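Local coordinates for protein putative agmatinase (Clostridium difficile, PDB 3LHL) that binds manganese and probably hydrolyses agmatine to putrescine and urea, as other agmatinases of the arginase family do, at residues N4-S8 and K83-K89; S33-F38 and T260-C264; T124-E128 and H137-R143; I233-S237 and I273-K277. All coordinates share one frame; numbering follows the deposited sequence.

Contact 1 of 4, residues N4-S8 and K83-K89; sequences NYEES and KIVRDSK. With PO4 (phosphate ion), chain G.
Hydrogen bonds from two side chains, Y5 and K89, tie the N-terminal turn to the end of helix 70-86. The Y5 hydroxyl donates to D87 OD2, with OH to OD2 at 2.6 Å, and meets the oxygen on its anti side; ring and carboxylate planes stand 83° apart. From the other segment, the ammonium of K89 reaches the backbone carbonyls of 4-8. Its NZ lies 2.7 Å from S8 O and makes weak bonds to Y5 O and E6 O, so three carbonyls gather round one charge. The extended part of K89 sets CE over one face of the Y5 ring, 4.2 Å from the ring centroid in a CH-pi contact, and the bend at chi4 (-56°) then turns NZ in toward the carbonyls. The other carboxylate oxygen, D87 OD1, takes a salt bridge from R86 NE at 2.9 Å, met from above the carboxylate plane, while R86 NH1 donates to a phosphate ion probably taken up from the crystallisation liquor. A Schellman motif with S88 at C-prime ends the helix. The contact thus joins the loop before strand 10-15 to the helix leading into strand 90-95; Y5, I84 and K89 all rest on I11 of strand 10-15.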
loop_
_atom_site.group_PDB
_atom_site.type_symbol
_atom_site.label_atom_id
_atom_site.label_comp_id
_atom_site.label_asym_id
_atom_site.label_seq_id
_atom_site.Cartn_x
_atom_site.Cartn_y
_atom_site.Cartn_z
ATOM N N ASN A 4 -18.948 -11.206 6.392
ATOM C CA ASN A 4 -18.834 -11.357 7.874
ATOM C C ASN A 4 -17.382 -11.621 8.264
ATOM O O ASN A 4 -16.644 -12.301 7.550
ATOM C CB ASN A 4 -19.725 -12.503 8.363
ATOM C CG ASN A 4 -19.778 -12.602 9.884
ATOM O OD1 ASN A 4 -18.771 -12.882 10.542
ATOM N ND2 ASN A 4 -20.959 -12.372 10.448
ATOM N N TYR A 5 -16.989 -11.078 9.409
ATOM C CA TYR A 5 -15.629 -11.203 9.915
ATOM C C TYR A 5 -15.094 -12.628 10.044
ATOM O O TYR A 5 -14.110 -12.988 9.399
ATOM C CB TYR A 5 -15.525 -10.510 11.269
ATOM C CG TYR A 5 -14.113 -10.369 11.779
ATOM C CD1 TYR A 5 -13.260 -9.392 11.266
ATOM C CD2 TYR A 5 -13.627 -11.208 12.782
ATOM C CE1 TYR A 5 -11.961 -9.250 11.742
ATOM C CE2 TYR A 5 -12.328 -11.075 13.267
ATOM C CZ TYR A 5 -11.504 -10.094 12.743
ATOM O OH TYR A 5 -10.231 -9.947 13.231
ATOM N N GLU A 6 -15.740 -13.435 10.880
ATOM C CA GLU A 6 -15.294 -14.804 11.115
ATOM C C GLU A 6 -15.148 -15.673 9.870
ATOM O O GLU A 6 -14.272 -16.534 9.817
ATOM C CB GLU A 6 -16.223 -15.506 12.115
ATOM C CG GLU A 6 -17.640 -15.755 11.609
ATOM C CD GLU A 6 -18.400 -16.761 12.467
ATOM O OE1 GLU A 6 -17.955 -17.928 12.557
ATOM O OE2 GLU A 6 -19.440 -16.385 13.052
ATOM N N GLU A 7 -15.990 -15.453 8.868
ATOM C CA GLU A 7 -15.929 -16.267 7.658
ATOM C C GLU A 7 -14.879 -15.849 6.633
ATOM O O GLU A 7 -14.394 -16.682 5.870
ATOM C CB GLU A 7 -17.296 -16.291 6.971
ATOM C CG GLU A 7 -18.440 -16.730 7.869
ATOM C CD GLU A 7 -19.738 -16.914 7.103
ATOM O OE1 GLU A 7 -19.838 -17.887 6.324
ATOM O OE2 GLU A 7 -20.655 -16.078 7.273
ATOM N N SER A 8 -14.523 -14.571 6.615
ATOM C CA SER A 8 -13.556 -14.071 5.640
ATOM C C SER A 8 -12.097 -14.175 6.075
ATOM O O SER A 8 -11.784 -14.102 7.261
ATOM C CB SER A 8 -13.878 -12.614 5.297
ATOM O OG SER A 8 -15.201 -12.473 4.805
ATOM N N LYS A 83 -5.575 -7.169 15.907
ATOM C CA LYS A 83 -6.680 -8.087 16.098
ATOM C C LYS A 83 -6.902 -8.941 14.846
ATOM O O LYS A 83 -7.165 -10.143 14.947
ATOM C CB LYS A 83 -7.943 -7.311 16.463
ATOM C CG LYS A 83 -7.820 -6.584 17.790
ATOM C CD LYS A 83 -8.936 -5.575 17.987
ATOM C CE LYS A 83 -8.681 -4.731 19.227
ATOM N NZ LYS A 83 -9.660 -3.612 19.355
ATOM N N ILE A 84 -6.780 -8.330 13.671
ATOM C CA ILE A 84 -6.966 -9.071 12.425
ATOM C C ILE A 84 -5.864 -10.119 12.279
ATOM O O ILE A 84 -6.132 -11.282 11.971
ATOM C CB ILE A 84 -6.945 -8.125 11.201
ATOM C CG1 ILE A 84 -8.127 -7.149 11.284
ATOM C CG2 ILE A 84 -7.009 -8.941 9.905
ATOM C CD1 ILE A 84 -8.085 -6.037 10.266
ATOM N N VAL A 85 -4.624 -9.707 12.515
ATOM C CA VAL A 85 -3.498 -10.624 12.417
ATOM C C VAL A 85 -3.642 -11.735 13.454
ATOM O O VAL A 85 -3.400 -12.910 13.162
ATOM C CB VAL A 85 -2.160 -9.892 12.667
ATOM C CG1 VAL A 85 -1.015 -10.905 12.743
ATOM C CG2 VAL A 85 -1.912 -8.863 11.563
ATOM N N ARG A 86 -4.028 -11.347 14.667
ATOM C CA ARG A 86 -4.207 -12.289 15.766
ATOM C C ARG A 86 -5.232 -13.359 15.414
ATOM O O ARG A 86 -5.095 -14.514 15.804
ATOM C CB ARG A 86 -4.670 -11.548 17.023
ATOM C CG ARG A 86 -5.058 -12.456 18.190
ATOM C CD ARG A 86 -5.979 -11.720 19.152
ATOM N NE ARG A 86 -7.219 -11.339 18.483
ATOM C CZ ARG A 86 -8.072 -10.427 18.935
ATOM N NH1 ARG A 86 -7.833 -9.780 20.069
ATOM N NH2 ARG A 86 -9.166 -10.156 18.242
ATOM N N ASP A 87 -6.262 -12.963 14.675
ATOM C CA ASP A 87 -7.312 -13.891 14.285
ATOM C C ASP A 87 -6.958 -14.681 13.028
ATOM O O ASP A 87 -7.830 -15.274 12.400
ATOM C CB ASP A 87 -8.623 -13.132 14.076
ATOM C CG ASP A 87 -9.103 -12.443 15.341
ATOM O OD1 ASP A 87 -8.681 -12.863 16.441
ATOM O OD2 ASP A 87 -9.910 -11.490 15.237
ATOM N N SER A 88 -5.676 -14.686 12.670
ATOM C CA SER A 88 -5.205 -15.407 11.490
ATOM C C SER A 88 -5.895 -14.961 10.205
ATOM O O SER A 88 -6.367 -15.783 9.422
ATOM C CB SER A 88 -5.404 -16.916 11.665
ATOM O OG SER A 88 -4.599 -17.422 12.712
ATOM N N LYS A 89 -5.956 -13.656 9.990
ATOM C CA LYS A 89 -6.577 -13.125 8.791
ATOM C C LYS A 89 -5.649 -12.074 8.207
ATOM O O LYS A 89 -4.746 -11.583 8.886
ATOM C CB LYS A 89 -7.937 -12.506 9.125
ATOM C CG LYS A 89 -8.931 -13.489 9.711
ATOM C CD LYS A 89 -10.200 -12.785 10.160
ATOM C CE LYS A 89 -11.179 -13.774 10.768
ATOM N NZ LYS A 89 -11.493 -14.881 9.820
HETATM P P PO4 G . -6.889 -9.283 23.420
HETATM O O1 PO4 G . -5.968 -8.114 23.478
HETATM O O2 PO4 G . -6.403 -10.248 22.400
HETATM O O3 PO4 G . -6.934 -9.947 24.751
HETATM O O4 PO4 G . -8.256 -8.818 23.053
#

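Contact 2 of 4, residues S33-F38 and T260-C264; sequences SMRKEF and TVIAC
S33 OG and T260 OG1 share a bridging water, which sits 2.7 Å from S33 OG and 2.8 Å from T260 OG1 and links the hydroxyls of two helices. Most of the remaining contacts are made by carbon, sulfur and selenium. With OG1 beside the backbone N (chi1 -60°), T260 turns its CG2 methyl to helix 30-38, where it lies against the M34 backbone and the CB and CG of E37. The sulfur of C264 enters between the same two residues: SG is 3.7 Å from M34 CB and 3.6 Å from E37 CG. M34, a selenomethionine, reaches past C264 so that its selenium lies 3.8 Å from A263 CB. E37 bends at chi2 (86°), which brings its carboxylate alongside the CG2 methyl of V261. At the far end F38 presents its ring edge, not a face, to the backbone of C264, with CE1 3.5 Å from C264 O in the plane of the ring and CD1 near C264 CB. The two helical segments cross at -75°, their axes 9.4 Å apart at closest approach. Helix 30-38 therefore lies across the N-terminal part of helix 258-278. Loop residues border the joint, with P251 against S33, L249 against M34 and L41 against C264, while R35 forms a salt bridge with D62 at the end of strand 57-62.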
loop_
_atom_site.group_PDB
_atom_site.type_symbol
_atom_site.label_atom_id
_atom_site.label_comp_id
_atom_site.label_asym_id
_atom_site.label_seq_id
_atom_site.Cartn_x
_atom_site.Cartn_y
_atom_site.Cartn_z
ATOM N N SER A 33 -14.414 8.093 -0.458
ATOM C CA SER A 33 -14.646 8.484 -1.838
ATOM C C SER A 33 -14.814 7.219 -2.690
ATOM O O SER A 33 -15.646 7.165 -3.591
ATOM C CB SER A 33 -13.472 9.311 -2.358
ATOM O OG SER A 33 -13.647 9.619 -3.727
HETATM N N MSE A 34 -14.021 6.196 -2.386
HETATM C CA MSE A 34 -14.097 4.943 -3.124
HETATM C C MSE A 34 -15.376 4.184 -2.781
HETATM O O MSE A 34 -15.897 3.430 -3.601
HETATM C CB MSE A 34 -12.894 4.059 -2.796
HETATM C CG MSE A 34 -11.545 4.662 -3.144
HETATM SE SE MSE A 34 -10.114 3.536 -2.498
HETATM C CE MSE A 34 -9.086 4.821 -1.520
ATOM N N ARG A 35 -15.875 4.385 -1.566
ATOM C CA ARG A 35 -17.072 3.692 -1.114
ATOM C C ARG A 35 -18.305 3.969 -1.968
ATOM O O ARG A 35 -19.035 3.047 -2.327
ATOM C CB ARG A 35 -17.365 4.030 0.354
ATOM C CG ARG A 35 -18.631 3.374 0.888
ATOM C CD ARG A 35 -18.705 3.413 2.405
ATOM N NE ARG A 35 -17.538 2.776 3.014
ATOM C CZ ARG A 35 -16.569 3.440 3.638
ATOM N NH1 ARG A 35 -16.629 4.764 3.741
ATOM N NH2 ARG A 35 -15.541 2.784 4.152
ATOM N N LYS A 36 -18.534 5.232 -2.305
ATOM C CA LYS A 36 -19.696 5.577 -3.115
ATOM C C LYS A 36 -19.462 5.282 -4.590
ATOM O O LYS A 36 -20.336 5.516 -5.420
ATOM C CB LYS A 36 -20.042 7.058 -2.946
ATOM C CG LYS A 36 -18.931 8.015 -3.348
ATOM C CD LYS A 36 -19.427 9.458 -3.382
ATOM C CE LYS A 36 -20.473 9.660 -4.481
ATOM N NZ LYS A 36 -20.876 11.086 -4.668
ATOM N N GLU A 37 -18.281 4.765 -4.904
ATOM C CA GLU A 37 -17.904 4.449 -6.277
ATOM C C GLU A 37 -17.843 2.939 -6.528
ATOM O O GLU A 37 -18.353 2.439 -7.531
ATOM C CB GLU A 37 -16.534 5.073 -6.573
ATOM C CG GLU A 37 -15.926 4.716 -7.923
ATOM C CD GLU A 37 -16.395 5.626 -9.045
ATOM O OE1 GLU A 37 -16.246 6.861 -8.907
ATOM O OE2 GLU A 37 -16.903 5.107 -10.066
ATOM N N PHE A 38 -17.209 2.222 -5.608
ATOM C CA PHE A 38 -17.053 0.783 -5.730
ATOM C C PHE A 38 -18.357 0.055 -6.089
ATOM O O PHE A 38 -18.342 -0.915 -6.849
ATOM C CB PHE A 38 -16.480 0.217 -4.428
ATOM C CG PHE A 38 -15.795 -1.105 -4.597
ATOM C CD1 PHE A 38 -14.582 -1.188 -5.272
ATOM C CD2 PHE A 38 -16.377 -2.269 -4.116
ATOM C CE1 PHE A 38 -13.957 -2.419 -5.470
ATOM C CE2 PHE A 38 -15.765 -3.499 -4.306
ATOM C CZ PHE A 38 -14.552 -3.578 -4.986
ATOM N N THR A 260 -10.079 7.979 -8.431
ATOM C CA THR A 260 -10.867 7.169 -7.511
ATOM C C THR A 260 -11.222 5.836 -8.166
ATOM O O THR A 260 -11.175 4.779 -7.533
ATOM C CB THR A 260 -12.163 7.913 -7.116
ATOM O OG1 THR A 260 -11.817 9.154 -6.484
ATOM C CG2 THR A 260 -13.009 7.071 -6.152
ATOM N N VAL A 261 -11.574 5.897 -9.445
ATOM C CA VAL A 261 -11.938 4.707 -10.190
ATOM C C VAL A 261 -10.729 3.784 -10.264
ATOM O O VAL A 261 -10.847 2.574 -10.109
ATOM C CB VAL A 261 -12.404 5.078 -11.615
ATOM C CG1 VAL A 261 -12.773 3.825 -12.390
ATOM C CG2 VAL A 261 -13.594 6.025 -11.534
ATOM N N ILE A 262 -9.561 4.370 -10.499
ATOM C CA ILE A 262 -8.328 3.598 -10.582
ATOM C C ILE A 262 -8.062 2.883 -9.258
ATOM O O ILE A 262 -7.701 1.705 -9.240
ATOM C CB ILE A 262 -7.130 4.511 -10.916
ATOM C CG1 ILE A 262 -7.337 5.141 -12.302
ATOM C CG2 ILE A 262 -5.835 3.724 -10.838
ATOM C CD1 ILE A 262 -6.222 6.082 -12.747
ATOM N N ALA A 263 -8.244 3.598 -8.150
ATOM C CA ALA A 263 -8.017 3.019 -6.829
ATOM C C ALA A 263 -8.997 1.868 -6.587
ATOM O O ALA A 263 -8.644 0.844 -5.999
ATOM C CB ALA A 263 -8.188 4.093 -5.747
ATOM N N CYS A 264 -10.229 2.048 -7.044
ATOM C CA CYS A 264 -11.251 1.030 -6.865
ATOM C C CYS A 264 -10.883 -0.236 -7.614
ATOM O O CYS A 264 -11.014 -1.335 -7.081
ATOM C CB CYS A 264 -12.604 1.547 -7.341
ATOM S SG CYS A 264 -13.356 2.767 -6.234
HETATM O O HOH W 1 -14.102 10.807 -6.108
#

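Contact 3 of 4, residues T124-E128 and H137-R143; sequences TDLRE and HATVIKR. With MN (manganese (II) ion), chain B.
D125 turns its CG anti to its own carbonyl carbon (chi1 -76°), bringing the carboxylate between the H137-A138 backbone and a manganese ion, while bends at chi2 and chi4 carry K142 NZ back to E128. The loop belongs to the dinuclear manganese site of the arginase fold: D125 OD2 binds one ion, whose other ligands are H98, D121 and D202. V140 CG1 packs against that same oxygen and I141 CG1 against D125 CB, so the start of helix 140-148 backs a metal ligand. The D125 backbone is held too. Its carbonyl oxygen accepts weak bonds from I141 N and K142 N in the first turn of the helix, and D125 CA makes a CA-H...O contact with A138 O at 3.1 Å. An ST turn shapes the preceding step, L126 N donating to T124 OG1 at 3.2 Å. L126 reaches across with CD2 to I141 CG2, 3.5 Å away, and both touch Q155 of strand 153-158. The R127 side chain crosses that of T139 at about a right angle, its CG by A138 O, and its NH2 forms a salt bridge with E165; T139 OG1 bonds to K134 O. Water bridges R127 NE and A138 O, weakly at the arginine. E128 joins K142 and R143 in a salt-bridge network. R143 NH2, 2.6 Å from E128 OE2, makes a bond weak by its angle of 137°, the guanidinium and carboxylate planes standing 59° apart. R143 also pairs with D146, and K142 NZ meets E128 OE1 nearly along its C-O bond at 2.7 Å.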
loop_
_atom_site.group_PDB
_atom_site.type_symbol
_atom_site.label_atom_id
_atom_site.label_comp_id
_atom_site.label_asym_id
_atom_site.label_seq_id
_atom_site.Cartn_x
_atom_site.Cartn_y
_atom_site.Cartn_z
ATOM N N THR A 124 10.995 7.645 -2.536
ATOM C CA THR A 124 11.771 6.701 -1.739
ATOM C C THR A 124 11.216 6.553 -0.322
ATOM O O THR A 124 11.158 5.445 0.218
ATOM C CB THR A 124 13.261 7.141 -1.618
ATOM O OG1 THR A 124 13.355 8.283 -0.757
ATOM C CG2 THR A 124 13.842 7.494 -2.991
ATOM N N ASP A 125 10.806 7.670 0.274
ATOM C CA ASP A 125 10.287 7.661 1.640
ATOM C C ASP A 125 11.376 7.205 2.614
ATOM O O ASP A 125 11.086 6.691 3.692
ATOM C CB ASP A 125 9.074 6.732 1.753
ATOM C CG ASP A 125 7.820 7.337 1.158
ATOM O OD1 ASP A 125 7.848 8.537 0.814
ATOM O OD2 ASP A 125 6.806 6.617 1.043
ATOM N N LEU A 126 12.634 7.405 2.230
ATOM C CA LEU A 126 13.746 6.990 3.066
ATOM C C LEU A 126 14.344 8.078 3.959
ATOM O O LEU A 126 15.187 7.787 4.805
ATOM C CB LEU A 126 14.842 6.375 2.193
ATOM C CG LEU A 126 14.575 4.962 1.664
ATOM C CD1 LEU A 126 15.731 4.501 0.797
ATOM C CD2 LEU A 126 14.390 4.006 2.840
ATOM N N ARG A 127 13.921 9.325 3.802
ATOM C CA ARG A 127 14.502 10.361 4.644
ATOM C C ARG A 127 14.165 10.131 6.117
ATOM O O ARG A 127 13.100 9.606 6.452
ATOM C CB ARG A 127 14.060 11.754 4.189
ATOM C CG ARG A 127 12.609 12.107 4.415
ATOM C CD ARG A 127 12.311 13.409 3.677
ATOM N NE ARG A 127 12.487 13.227 2.238
ATOM C CZ ARG A 127 12.626 14.214 1.358
ATOM N NH1 ARG A 127 12.618 15.479 1.760
ATOM N NH2 ARG A 127 12.768 13.930 0.070
ATOM N N GLU A 128 15.099 10.514 6.984
ATOM C CA GLU A 128 14.964 10.347 8.427
ATOM C C GLU A 128 13.836 11.199 9.010
ATOM O O GLU A 128 13.113 10.757 9.900
ATOM C CB GLU A 128 16.297 10.691 9.097
ATOM C CG GLU A 128 16.344 10.504 10.615
ATOM C CD GLU A 128 16.012 9.087 11.065
ATOM O OE1 GLU A 128 16.325 8.124 10.333
ATOM O OE2 GLU A 128 15.450 8.937 12.167
ATOM N N HIS A 137 4.705 10.688 6.278
ATOM C CA HIS A 137 4.445 9.832 5.129
ATOM C C HIS A 137 5.730 9.680 4.312
ATOM O O HIS A 137 5.921 8.681 3.619
ATOM C CB HIS A 137 3.338 10.431 4.244
ATOM C CG HIS A 137 3.606 11.835 3.792
ATOM N ND1 HIS A 137 3.274 12.939 4.549
ATOM C CD2 HIS A 137 4.163 12.315 2.653
ATOM C CE1 HIS A 137 3.611 14.039 3.896
ATOM N NE2 HIS A 137 4.153 13.689 2.744
ATOM N N ALA A 138 6.615 10.671 4.422
ATOM C CA ALA A 138 7.879 10.693 3.680
ATOM C C ALA A 138 9.053 9.957 4.331
ATOM O O ALA A 138 10.143 9.891 3.752
ATOM C CB ALA A 138 8.281 12.137 3.405
ATOM N N THR A 139 8.840 9.408 5.523
ATOM C CA THR A 139 9.904 8.692 6.220
ATOM C C THR A 139 9.471 7.272 6.554
ATOM O O THR A 139 10.225 6.527 7.178
ATOM C CB THR A 139 10.261 9.373 7.557
ATOM O OG1 THR A 139 9.173 9.194 8.471
ATOM C CG2 THR A 139 10.514 10.875 7.368
ATOM N N VAL A 140 8.267 6.894 6.138
ATOM C CA VAL A 140 7.733 5.576 6.462
ATOM C C VAL A 140 8.648 4.378 6.177
ATOM O O VAL A 140 8.772 3.484 7.015
ATOM C CB VAL A 140 6.343 5.346 5.781
ATOM C CG1 VAL A 140 6.497 5.201 4.266
ATOM C CG2 VAL A 140 5.672 4.117 6.385
ATOM N N ILE A 141 9.299 4.351 5.019
ATOM C CA ILE A 141 10.164 3.221 4.710
ATOM C C ILE A 141 11.419 3.210 5.572
ATOM O O ILE A 141 11.951 2.144 5.887
ATOM C CB ILE A 141 10.549 3.196 3.208
ATOM C CG1 ILE A 141 9.280 3.076 2.362
ATOM C CG2 ILE A 141 11.466 2.007 2.910
ATOM C CD1 ILE A 141 8.424 1.872 2.712
ATOM N N LYS A 142 11.896 4.392 5.957
ATOM C CA LYS A 142 13.076 4.475 6.806
ATOM C C LYS A 142 12.687 3.894 8.163
ATOM O O LYS A 142 13.451 3.147 8.773
ATOM C CB LYS A 142 13.526 5.929 6.962
ATOM C CG LYS A 142 14.793 6.104 7.790
ATOM C CD LYS A 142 15.984 5.393 7.152
ATOM C CE LYS A 142 17.202 5.426 8.060
ATOM N NZ LYS A 142 17.641 6.816 8.372
ATOM N N ARG A 143 11.486 4.230 8.627
ATOM C CA ARG A 143 10.996 3.714 9.901
ATOM C C ARG A 143 10.931 2.195 9.846
ATOM O O ARG A 143 11.325 1.514 10.792
ATOM C CB ARG A 143 9.602 4.261 10.213
ATOM C CG ARG A 143 9.603 5.721 10.593
ATOM C CD ARG A 143 10.566 5.966 11.747
ATOM N NE ARG A 143 11.251 7.232 11.544
ATOM C CZ ARG A 143 12.565 7.365 11.419
ATOM N NH1 ARG A 143 13.361 6.308 11.485
ATOM N NH2 ARG A 143 13.075 8.566 11.196
HETATM MN MN MN B . 4.791 6.910 -0.124
HETATM O O HOH W 2 18.179 8.803 5.699
HETATM O O HOH W 3 10.771 10.783 1.308
#

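Contact 4 of 4, residues I233-S237 and I273-K277; sequences IIKNS and IISDK
Two helices on one side of the parallel sheet meet here, the C-terminal end of helix 229-235 against the last turns of helix 258-278, and a lysine reaches the carbonyls at the end of the shorter one. K277 stretches across with an extended chain that bends only at its last torsion (chi4 -51°), delivering the ammonium to the place where helix 229-235 runs out. NZ donates to S237 O at 3.0 Å, approaching from above the carbonyl plane, 44° out of it, and adds a weak bond to K235 O. K277 CE also lies against I234 O. That carbonyl is gripped from within its own segment as well: S237 N and S237 OG both donate to I234 O, from the same face of its plane, with OG at 2.9 Å. A positive charge beside these carbonyls is consistent with a favourable interaction with the helix end. Beside the polar group, I234 and I273 cross at about a right angle, and their CG2 methyls are tightly packed at 3.4 Å. I273 CG1 and CD1 then continue against K235 CB, with CG1 at 3.8 Å, so the aliphatic base of K235 takes part while its ammonium leads elsewhere. Around this joint, I234 also touches I241 of strand 240-247 and F185 of helix 185-191, S237 meets V189 of the same helix, and I273 reaches L48.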
loop_
_atom_site.group_PDB
_atom_site.type_symbol
_atom_site.label_atom_id
_atom_site.label_comp_id
_atom_site.label_asym_id
_atom_site.label_seq_id
_atom_site.Cartn_x
_atom_site.Cartn_y
_atom_site.Cartn_z
ATOM N N ILE A 233 1.627 -11.140 -12.112
ATOM C CA ILE A 233 2.880 -11.654 -11.568
ATOM C C ILE A 233 2.697 -12.213 -10.156
ATOM O O ILE A 233 3.257 -13.256 -9.809
ATOM C CB ILE A 233 3.943 -10.540 -11.552
ATOM C CG1 ILE A 233 4.289 -10.160 -12.997
ATOM C CG2 ILE A 233 5.169 -10.990 -10.771
ATOM C CD1 ILE A 233 5.087 -8.890 -13.133
ATOM N N ILE A 234 1.913 -11.517 -9.341
ATOM C CA ILE A 234 1.664 -11.982 -7.990
ATOM C C ILE A 234 0.781 -13.226 -8.042
ATOM O O ILE A 234 1.020 -14.193 -7.324
ATOM C CB ILE A 234 0.976 -10.889 -7.138
ATOM C CG1 ILE A 234 2.003 -9.823 -6.752
ATOM C CG2 ILE A 234 0.331 -11.504 -5.902
ATOM C CD1 ILE A 234 1.425 -8.681 -5.970
ATOM N N LYS A 235 -0.236 -13.196 -8.900
ATOM C CA LYS A 235 -1.139 -14.330 -9.030
ATOM C C LYS A 235 -0.416 -15.617 -9.418
ATOM O O LYS A 235 -0.741 -16.685 -8.906
ATOM C CB LYS A 235 -2.231 -14.041 -10.065
ATOM C CG LYS A 235 -3.110 -15.250 -10.374
ATOM C CD LYS A 235 -4.232 -14.899 -11.333
ATOM C CE LYS A 235 -5.101 -16.109 -11.651
ATOM N NZ LYS A 235 -4.366 -17.153 -12.431
ATOM N N ASN A 236 0.554 -15.516 -10.323
ATOM C CA ASN A 236 1.289 -16.692 -10.774
ATOM C C ASN A 236 2.506 -17.029 -9.915
ATOM O O ASN A 236 3.200 -18.009 -10.181
ATOM C CB ASN A 236 1.746 -16.516 -12.232
ATOM C CG ASN A 236 0.584 -16.356 -13.200
ATOM O OD1 ASN A 236 -0.450 -17.003 -13.057
ATOM N ND2 ASN A 236 0.759 -15.501 -14.200
ATOM N N SER A 237 2.773 -16.229 -8.890
ATOM C CA SER A 237 3.932 -16.482 -8.042
ATOM C C SER A 237 3.590 -17.316 -6.816
ATOM O O SER A 237 2.454 -17.749 -6.638
ATOM C CB SER A 237 4.540 -15.166 -7.568
ATOM O OG SER A 237 3.799 -14.635 -6.480
ATOM N N ILE A 273 -6.513 -11.328 -6.103
ATOM C CA ILE A 273 -5.214 -11.979 -6.029
ATOM C C ILE A 273 -4.935 -12.621 -4.670
ATOM O O ILE A 273 -4.538 -13.782 -4.594
ATOM C CB ILE A 273 -4.097 -10.962 -6.387
ATOM C CG1 ILE A 273 -3.595 -11.254 -7.795
ATOM C CG2 ILE A 273 -2.964 -10.995 -5.373
ATOM C CD1 ILE A 273 -4.689 -11.262 -8.820
ATOM N N ILE A 274 -5.146 -11.864 -3.601
ATOM C CA ILE A 274 -4.897 -12.369 -2.260
ATOM C C ILE A 274 -5.924 -13.433 -1.878
ATOM O O ILE A 274 -5.566 -14.496 -1.367
ATOM C CB ILE A 274 -4.928 -11.215 -1.221
ATOM C CG1 ILE A 274 -3.864 -10.176 -1.574
ATOM C CG2 ILE A 274 -4.665 -11.756 0.180
ATOM C CD1 ILE A 274 -3.940 -8.919 -0.740
ATOM N N SER A 275 -7.196 -13.151 -2.140
ATOM C CA SER A 275 -8.263 -14.088 -1.808
ATOM C C SER A 275 -8.078 -15.438 -2.486
ATOM O O SER A 275 -8.337 -16.483 -1.885
ATOM C CB SER A 275 -9.621 -13.507 -2.198
ATOM O OG SER A 275 -9.922 -12.374 -1.408
ATOM N N ASP A 276 -7.619 -15.417 -3.732
ATOM C CA ASP A 276 -7.418 -16.652 -4.474
ATOM C C ASP A 276 -6.309 -17.509 -3.879
ATOM O O ASP A 276 -6.429 -18.733 -3.830
ATOM C CB ASP A 276 -7.105 -16.359 -5.941
ATOM C CG ASP A 276 -7.055 -17.620 -6.783
ATOM O OD1 ASP A 276 -8.077 -18.330 -6.836
ATOM O OD2 ASP A 276 -5.998 -17.907 -7.386
ATOM N N LYS A 277 -5.232 -16.871 -3.431
ATOM C CA LYS A 277 -4.118 -17.609 -2.844
ATOM C C LYS A 277 -4.532 -18.286 -1.551
ATOM O O LYS A 277 -4.189 -19.442 -1.312
ATOM C CB LYS A 277 -2.929 -16.686 -2.580
ATOM C CG LYS A 277 -2.202 -16.261 -3.835
ATOM C CD LYS A 277 -0.828 -15.694 -3.516
ATOM C CE LYS A 277 -0.087 -15.365 -4.793
ATOM N NZ LYS A 277 -0.105 -16.529 -5.719
#

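In the fold
Three contacts hold helices and loops around the eight-stranded parallel sheet, and contact 3 lies at the metal site. Contacts 2 and 4 both use helix 258-278, at its early and late turns, with centres about 22 Å apart. Contact 1 ties the N-terminal turn to helix 70-86. Contacts 1 and 4 lie about 19 Å apart, centre to centre. Along the chain the segments of contact 1 alternate with those of contact 2, as do those of contacts 2 and 4, whereas contact 3 is nested inside the loop that contact 2 closes. Contacts 2 and 3 lie on opposite sides of the chain's centre, about 27 Å apart centre to centre. Contacts 1, 2 and 4 draw separated parts of the sequence together round one sheet, with the manganese ligands at and just beyond its strand ends; contact 3 is local.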